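Local atomic coordinates of OXA-46 oxacillinase (PDB entry 3IF6), a protein that probably hydrolyses beta-lactam antibiotics to substituted beta-amino acids, as a class D beta-lactamase of Pseudomonas aeruginosa. Residues R203-R208 / G222-P227; D112-M117 / L196-A201. All coordinates share one frame; numbering follows the deposited sequence.

Interaction 1: R203-R208 / G222-P227; sequences RSWILR and GWIEWP. With EDO (1,2-ethanediol), chain K.
Arg-208 and Glu-225 meet on one face of an antiparallel hairpin, the strands 206-213 and 217-226. The guanidinium approaches side-on: NE reaches Glu-225 OE2 at 2.7 Å and NH2 reaches Glu-225 OE1 at 3.2 Å, the second bond nearly straight. Both nitrogens come from above the carboxylate plane, which is turned 41° from the guanidinium. OE2 is also held by the indole of Trp-223, whose NE1 donates at 2.8 Å in the ring plane to the anti lone pair, so two donors grip this oxygen. The Trp-223 ring in turn lies under the Arg-208 chain, with CB over its centre and CD 3.6 Å from Trp-223 CZ2. With chi1 at 70°, CG of Trp-223 sits between backbone N and carbonyl carbon, which carries the indole along the strand toward Glu-225, two residues on, and lets NE1 meet OE2.

On the other face, Leu-207 CD1 touches Ile-224 CG1. Beside them Trp-205 lies alongside Trp-226, their planes 31° apart, and Trp-205 CB makes a CH-pi contact 3.7 Å from the centroid of the Trp-226 six-membered ring. Ile-206 with Glu-225 and Arg-208 with Trp-223 are hydrogen-bonded pairs, flanking the non-hydrogen-bonded pair Leu-207 with Ile-224. A 1,2-ethanediol, probably from the crystallisation liquor, bonds weakly to Pro-227 O.

Arg-208 NH2 also pairs with Asp-195 of the neighbouring subunit. The buried arginine therefore carries charge partners on both sides of the dimer interface, and with the indole N-H on OE2 this would favour an ionised Glu-225.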
loop_
_atom_site.group_PDB
_atom_site.type_symbol
_atom_site.label_atom_id
_atom_site.label_comp_id
_atom_site.label_asym_id
_atom_site.label_seq_id
_atom_site.Cartn_x
_atom_site.Cartn_y
_atom_site.Cartn_z
ATOM N N ARG C 203 -1.330 9.328 -6.080
ATOM C CA ARG C 203 0.092 9.649 -5.865
ATOM C C ARG C 203 0.350 10.103 -4.428
ATOM O O ARG C 203 1.360 9.714 -3.818
ATOM C CB ARG C 203 0.562 10.679 -6.876
ATOM C CG ARG C 203 0.601 10.086 -8.304
ATOM C CD ARG C 203 1.712 10.700 -9.157
ATOM N NE ARG C 203 1.519 10.360 -10.566
ATOM C CZ ARG C 203 2.291 9.527 -11.270
ATOM N NH1 ARG C 203 3.347 8.936 -10.729
ATOM N NH2 ARG C 203 2.001 9.300 -12.539
ATOM N N SER C 204 -0.611 10.868 -3.894
ATOM C CA SER C 204 -0.563 11.454 -2.549
ATOM C C SER C 204 -1.480 10.821 -1.494
ATOM O O SER C 204 -1.572 11.351 -0.375
ATOM C CB SER C 204 -0.918 12.939 -2.655
ATOM O OG SER C 204 0.195 13.649 -3.167
ATOM N N TRP C 205 -2.164 9.723 -1.814
ATOM C CA TRP C 205 -3.203 9.244 -0.904
ATOM C C TRP C 205 -3.529 7.780 -1.055
ATOM O O TRP C 205 -3.530 7.237 -2.155
ATOM C CB TRP C 205 -4.478 10.085 -1.028
ATOM C CG TRP C 205 -5.061 10.044 -2.358
ATOM C CD1 TRP C 205 -4.750 10.847 -3.430
ATOM C CD2 TRP C 205 -6.050 9.125 -2.808
ATOM N NE1 TRP C 205 -5.503 10.496 -4.514
ATOM C CE2 TRP C 205 -6.314 9.436 -4.169
ATOM C CE3 TRP C 205 -6.766 8.079 -2.188
ATOM C CZ2 TRP C 205 -7.274 8.727 -4.942
ATOM C CZ3 TRP C 205 -7.740 7.387 -2.946
ATOM C CH2 TRP C 205 -7.974 7.714 -4.319
ATOM N N ILE C 206 -3.807 7.154 0.080
ATOM C CA ILE C 206 -4.032 5.720 0.175
ATOM C C ILE C 206 -5.270 5.467 1.032
ATOM O O ILE C 206 -5.258 5.693 2.248
ATOM C CB ILE C 206 -2.795 5.018 0.768
ATOM C CG1 ILE C 206 -1.530 5.409 -0.038
ATOM C CG2 ILE C 206 -3.029 3.475 0.872
ATOM C CD1 ILE C 206 -0.249 5.178 0.720
ATOM N N LEU C 207 -6.340 5.030 0.370
ATOM C CA LEU C 207 -7.601 4.599 1.031
ATOM C C LEU C 207 -7.488 3.167 1.518
ATOM O O LEU C 207 -7.305 2.250 0.727
ATOM C CB LEU C 207 -8.810 4.780 0.107
ATOM C CG LEU C 207 -10.200 4.342 0.607
ATOM C CD1 LEU C 207 -10.722 5.185 1.809
ATOM C CD2 LEU C 207 -11.172 4.386 -0.542
ATOM N N ARG C 208 -7.519 2.994 2.837
ATOM C CA ARG C 208 -7.532 1.682 3.466
ATOM C C ARG C 208 -8.880 1.550 4.141
ATOM O O ARG C 208 -9.189 2.318 5.051
ATOM C CB ARG C 208 -6.422 1.558 4.499
ATOM C CG ARG C 208 -5.043 1.736 3.939
ATOM C CD ARG C 208 -3.963 1.540 4.993
ATOM N NE ARG C 208 -2.779 2.347 4.668
ATOM C CZ ARG C 208 -1.653 1.887 4.114
ATOM N NH1 ARG C 208 -1.507 0.590 3.847
ATOM N NH2 ARG C 208 -0.649 2.736 3.847
ATOM N N GLY C 222 -12.546 2.607 7.922
ATOM C CA GLY C 222 -11.111 2.710 7.540
ATOM C C GLY C 222 -10.555 4.126 7.632
ATOM O O GLY C 222 -10.982 4.915 8.483
ATOM N N TRP C 223 -9.632 4.466 6.723
ATOM C CA TRP C 223 -9.006 5.817 6.624
ATOM C C TRP C 223 -8.317 6.118 5.289
ATOM O O TRP C 223 -7.851 5.207 4.605
ATOM C CB TRP C 223 -7.997 6.013 7.751
ATOM C CG TRP C 223 -6.697 5.193 7.669
ATOM C CD1 TRP C 223 -5.556 5.544 7.008
ATOM C CD2 TRP C 223 -6.389 3.940 8.344
ATOM N NE1 TRP C 223 -4.564 4.605 7.209
ATOM C CE2 TRP C 223 -5.044 3.605 8.012
ATOM C CE3 TRP C 223 -7.121 3.062 9.173
ATOM C CZ2 TRP C 223 -4.415 2.429 8.480
ATOM C CZ3 TRP C 223 -6.487 1.895 9.650
ATOM C CH2 TRP C 223 -5.139 1.597 9.303
ATOM N N ILE C 224 -8.257 7.411 4.947
ATOM C CA ILE C 224 -7.395 7.971 3.878
ATOM C C ILE C 224 -6.139 8.649 4.456
ATOM O O ILE C 224 -6.226 9.580 5.266
ATOM C CB ILE C 224 -8.114 9.000 2.979
ATOM C CG1 ILE C 224 -9.628 8.780 2.960
ATOM C CG2 ILE C 224 -7.556 8.935 1.551
ATOM C CD1 ILE C 224 -10.328 9.111 4.261
ATOM N N GLU C 225 -4.973 8.146 4.051
ATOM C CA GLU C 225 -3.696 8.692 4.482
ATOM C C GLU C 225 -3.286 9.736 3.461
ATOM O O GLU C 225 -3.203 9.423 2.281
ATOM C CB GLU C 225 -2.630 7.612 4.497
ATOM C CG GLU C 225 -2.997 6.355 5.215
ATOM C CD GLU C 225 -1.802 5.452 5.393
ATOM O OE1 GLU C 225 -0.734 5.784 4.801
ATOM O OE2 GLU C 225 -1.942 4.424 6.126
ATOM N N TRP C 226 -3.087 10.975 3.912
ATOM C CA TRP C 226 -2.551 12.049 3.079
ATOM C C TRP C 226 -1.151 12.343 3.603
ATOM O O TRP C 226 -0.760 11.776 4.648
ATOM C CB TRP C 226 -3.447 13.281 3.123
ATOM C CG TRP C 226 -4.747 13.092 2.450
ATOM C CD1 TRP C 226 -5.915 12.555 3.009
ATOM C CD2 TRP C 226 -5.050 13.370 1.070
ATOM N NE1 TRP C 226 -6.912 12.519 2.053
ATOM C CE2 TRP C 226 -6.425 13.007 0.860
ATOM C CE3 TRP C 226 -4.293 13.865 -0.027
ATOM C CZ2 TRP C 226 -7.070 13.152 -0.407
ATOM C CZ3 TRP C 226 -4.936 14.023 -1.283
ATOM C CH2 TRP C 226 -6.322 13.668 -1.456
ATOM N N PRO C 227 -0.367 13.187 2.892
ATOM C CA PRO C 227 1.025 13.479 3.394
ATOM C C PRO C 227 1.118 13.951 4.897
ATOM O O PRO C 227 2.048 13.537 5.672
ATOM C CB PRO C 227 1.524 14.579 2.440
ATOM C CG PRO C 227 0.719 14.397 1.160
ATOM C CD PRO C 227 -0.670 13.890 1.615
HETATM C C1 EDO K . 4.995 14.081 9.545
HETATM O O1 EDO K . 5.881 12.980 9.814
HETATM C C2 EDO K . 5.171 14.538 8.107
HETATM O O2 EDO K . 4.019 15.281 7.717
#

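Interaction 2: D112-M117 / L196-A201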
loop_
_atom_site.group_PDB
_atom_site.type_symbol
_atom_site.label_atom_id
_atom_site.label_comp_id
_atom_site.label_asym_id
_atom_site.label_seq_id
_atom_site.Cartn_x
_atom_site.Cartn_y
_atom_site.Cartn_z
ATOM N N ASP C 112 -7.289 -16.240 -1.450
ATOM C CA ASP C 112 -6.170 -15.517 -0.901
ATOM C C ASP C 112 -6.680 -14.777 0.311
ATOM O O ASP C 112 -7.858 -14.430 0.373
ATOM C CB ASP C 112 -5.808 -14.431 -1.906
ATOM C CG ASP C 112 -4.409 -14.501 -2.333
ATOM O OD1 ASP C 112 -3.629 -15.232 -1.676
ATOM O OD2 ASP C 112 -4.095 -13.832 -3.343
ATOM N N LEU C 113 -5.777 -14.475 1.241
ATOM C CA LEU C 113 -5.989 -13.367 2.194
ATOM C C LEU C 113 -6.457 -12.065 1.470
ATOM O O LEU C 113 -7.408 -11.416 1.911
ATOM C CB LEU C 113 -4.711 -13.141 2.995
ATOM C CG LEU C 113 -4.761 -13.032 4.514
ATOM C CD1 LEU C 113 -5.657 -14.086 5.180
ATOM C CD2 LEU C 113 -3.349 -13.132 5.044
ATOM N N ARG C 114 -5.821 -11.730 0.342
ATOM C CA ARG C 114 -6.235 -10.608 -0.511
ATOM C C ARG C 114 -7.603 -10.763 -1.173
ATOM O O ARG C 114 -8.396 -9.836 -1.123
ATOM C CB ARG C 114 -5.142 -10.256 -1.557
ATOM C CG ARG C 114 -5.129 -8.767 -2.093
ATOM C CD ARG C 114 -5.095 -7.739 -0.954
ATOM N NE ARG C 114 -4.343 -6.495 -1.211
ATOM C CZ ARG C 114 -3.046 -6.306 -0.947
ATOM N NH1 ARG C 114 -2.292 -7.269 -0.445
ATOM N NH2 ARG C 114 -2.485 -5.134 -1.200
ATOM N N SER C 115 -7.897 -11.899 -1.797
ATOM C CA SER C 115 -9.261 -12.127 -2.317
ATOM C C SER C 115 -10.307 -12.168 -1.188
ATOM O O SER C 115 -11.389 -11.593 -1.325
ATOM C CB SER C 115 -9.366 -13.388 -3.217
ATOM O OG SER C 115 -9.096 -14.608 -2.517
ATOM N N ALA C 116 -9.955 -12.836 -0.083
ATOM C CA ALA C 116 -10.820 -13.020 1.083
ATOM C C ALA C 116 -11.281 -11.695 1.696
ATOM O O ALA C 116 -12.467 -11.516 1.938
ATOM C CB ALA C 116 -10.122 -13.905 2.147
ATOM N N MET C 117 -10.334 -10.778 1.929
ATOM C CA MET C 117 -10.631 -9.386 2.315
ATOM C C MET C 117 -11.452 -8.607 1.264
ATOM O O MET C 117 -12.422 -7.928 1.593
ATOM C CB MET C 117 -9.321 -8.642 2.614
ATOM C CG MET C 117 -9.459 -7.478 3.610
ATOM S SD MET C 117 -9.637 -8.081 5.305
ATOM C CE MET C 117 -8.081 -7.574 6.057
ATOM N N LEU C 196 -3.462 -5.283 3.309
ATOM C CA LEU C 196 -4.665 -6.037 2.880
ATOM C C LEU C 196 -5.984 -5.246 2.750
ATOM O O LEU C 196 -6.830 -5.593 1.936
ATOM C CB LEU C 196 -4.848 -7.263 3.792
ATOM C CG LEU C 196 -3.877 -8.434 3.563
ATOM C CD1 LEU C 196 -3.901 -9.396 4.735
ATOM C CD2 LEU C 196 -4.234 -9.160 2.264
ATOM N N MET C 197 -6.139 -4.188 3.564
ATOM C CA MET C 197 -7.283 -3.262 3.557
ATOM C C MET C 197 -7.231 -2.208 2.434
ATOM O O MET C 197 -8.174 -1.419 2.292
ATOM C CB MET C 197 -7.292 -2.456 4.864
ATOM C CG MET C 197 -7.734 -3.110 6.159
ATOM S SD MET C 197 -7.188 -2.086 7.580
ATOM C CE MET C 197 -8.369 -0.742 7.360
ATOM N N ILE C 198 -6.143 -2.126 1.673
ATOM C CA ILE C 198 -6.065 -1.100 0.590
ATOM C C ILE C 198 -7.148 -1.264 -0.502
ATOM O O ILE C 198 -7.313 -2.361 -1.044
ATOM C CB ILE C 198 -4.673 -1.090 -0.127
ATOM C CG1 ILE C 198 -3.556 -0.666 0.830
ATOM C CG2 ILE C 198 -4.708 -0.179 -1.314
ATOM C CD1 ILE C 198 -2.191 -1.096 0.364
ATOM N N THR C 199 -7.834 -0.175 -0.862
ATOM C CA THR C 199 -8.952 -0.264 -1.805
ATOM C C THR C 199 -8.836 0.736 -2.961
ATOM O O THR C 199 -9.535 0.642 -3.964
ATOM C CB THR C 199 -10.375 -0.152 -1.069
ATOM O OG1 THR C 199 -10.732 1.209 -0.910
ATOM C CG2 THR C 199 -10.349 -0.777 0.295
ATOM N N GLU C 200 -7.942 1.700 -2.812
ATOM C CA GLU C 200 -7.740 2.737 -3.818
ATOM C C GLU C 200 -6.586 3.558 -3.340
ATOM O O GLU C 200 -6.354 3.614 -2.134
ATOM C CB GLU C 200 -8.956 3.631 -3.943
ATOM C CG GLU C 200 -9.187 4.166 -5.348
ATOM C CD GLU C 200 -10.407 5.052 -5.400
ATOM O OE1 GLU C 200 -11.121 5.112 -4.392
ATOM O OE2 GLU C 200 -10.669 5.701 -6.428
ATOM N N ALA C 201 -5.869 4.180 -4.286
ATOM C CA ALA C 201 -4.718 5.038 -3.995
ATOM C C ALA C 201 -4.389 5.944 -5.168
ATOM O O ALA C 201 -4.623 5.612 -6.328
ATOM C CB ALA C 201 -3.506 4.221 -3.606
#
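Leu-196, the last residue of helix 187-196, spreads its two methyls against the start of helix 113-119, and apolar packing makes up most of this contact. CD1 of Leu-196 lies 3.7 Å from Leu-113 CG, the two side chains crossing at about a right angle. The other branch, CD2, meets the next residue along the helix, 3.6 Å from Arg-114 CD and as close to that residue's backbone N. Leu-196 CG stands beside its own backbone N (chi1 -74°), and from there the fork straddles Leu-113 and Arg-114. One turn further on, Met-117 doubles back through bends at chi2 and chi3, which bring its CE to 4.0 Å from Leu-196 CB. The same methyl only grazes Met-197 CG.

The charged group of Arg-114 also meets Leu-196 by packing: the bent chain carries the guanidinium over Leu-196, whose CA stands 4.0 Å above the guanidinium plane, displaced toward the rim; Ile-198 CD1 approaches Arg-114 NH2 obliquely. The charge is answered by Asp-195, which forms a salt bridge with Arg-114 NH2, while the link to Glu-225 of the neighbouring subunit is long and weak.

At the start of the helix Asp-112 holds the N-cap position, though its side chain makes no capping bond; its backbone N donates to Ser-115 OG at 2.7 Å, and its O accepts from Ala-116 N in the first turn.

The side chain of Met-117 lies about 8 Å from that of Ser-72, the predicted acyl-ester nucleophile. Leucine and methionine carbons thus pack the end of helix 187-196 against the start of helix 113-119, close to the active site, whereas the arginine keeps its aliphatic part on Leu-196 and turns its charge to Asp-195 and the dimer interface.

Overall arrangement
Interactions 1 and 2 lie 15 Å apart between centres and both reach the same sheet, in which strand 198-201 borders strand 206-213. Their backbones are probably hydrogen-bonded directly, Leu-207 N to Glu-200 O and Thr-199 N to Leu-207 O, each at 2.9 Å. Side chains join as well: Trp-205 CH2 packs on Glu-200 CD at 3.8 Å. The dimer adds a second connection: Arg-114 of one subunit packs on Ile-206 and Arg-208 of the other, and Asp-195 beside interaction 2 pairs with that Arg-208. Interaction 2 borders the active site through Met-117, near the predicted nucleophile Ser-72; interaction 1 lies away from it.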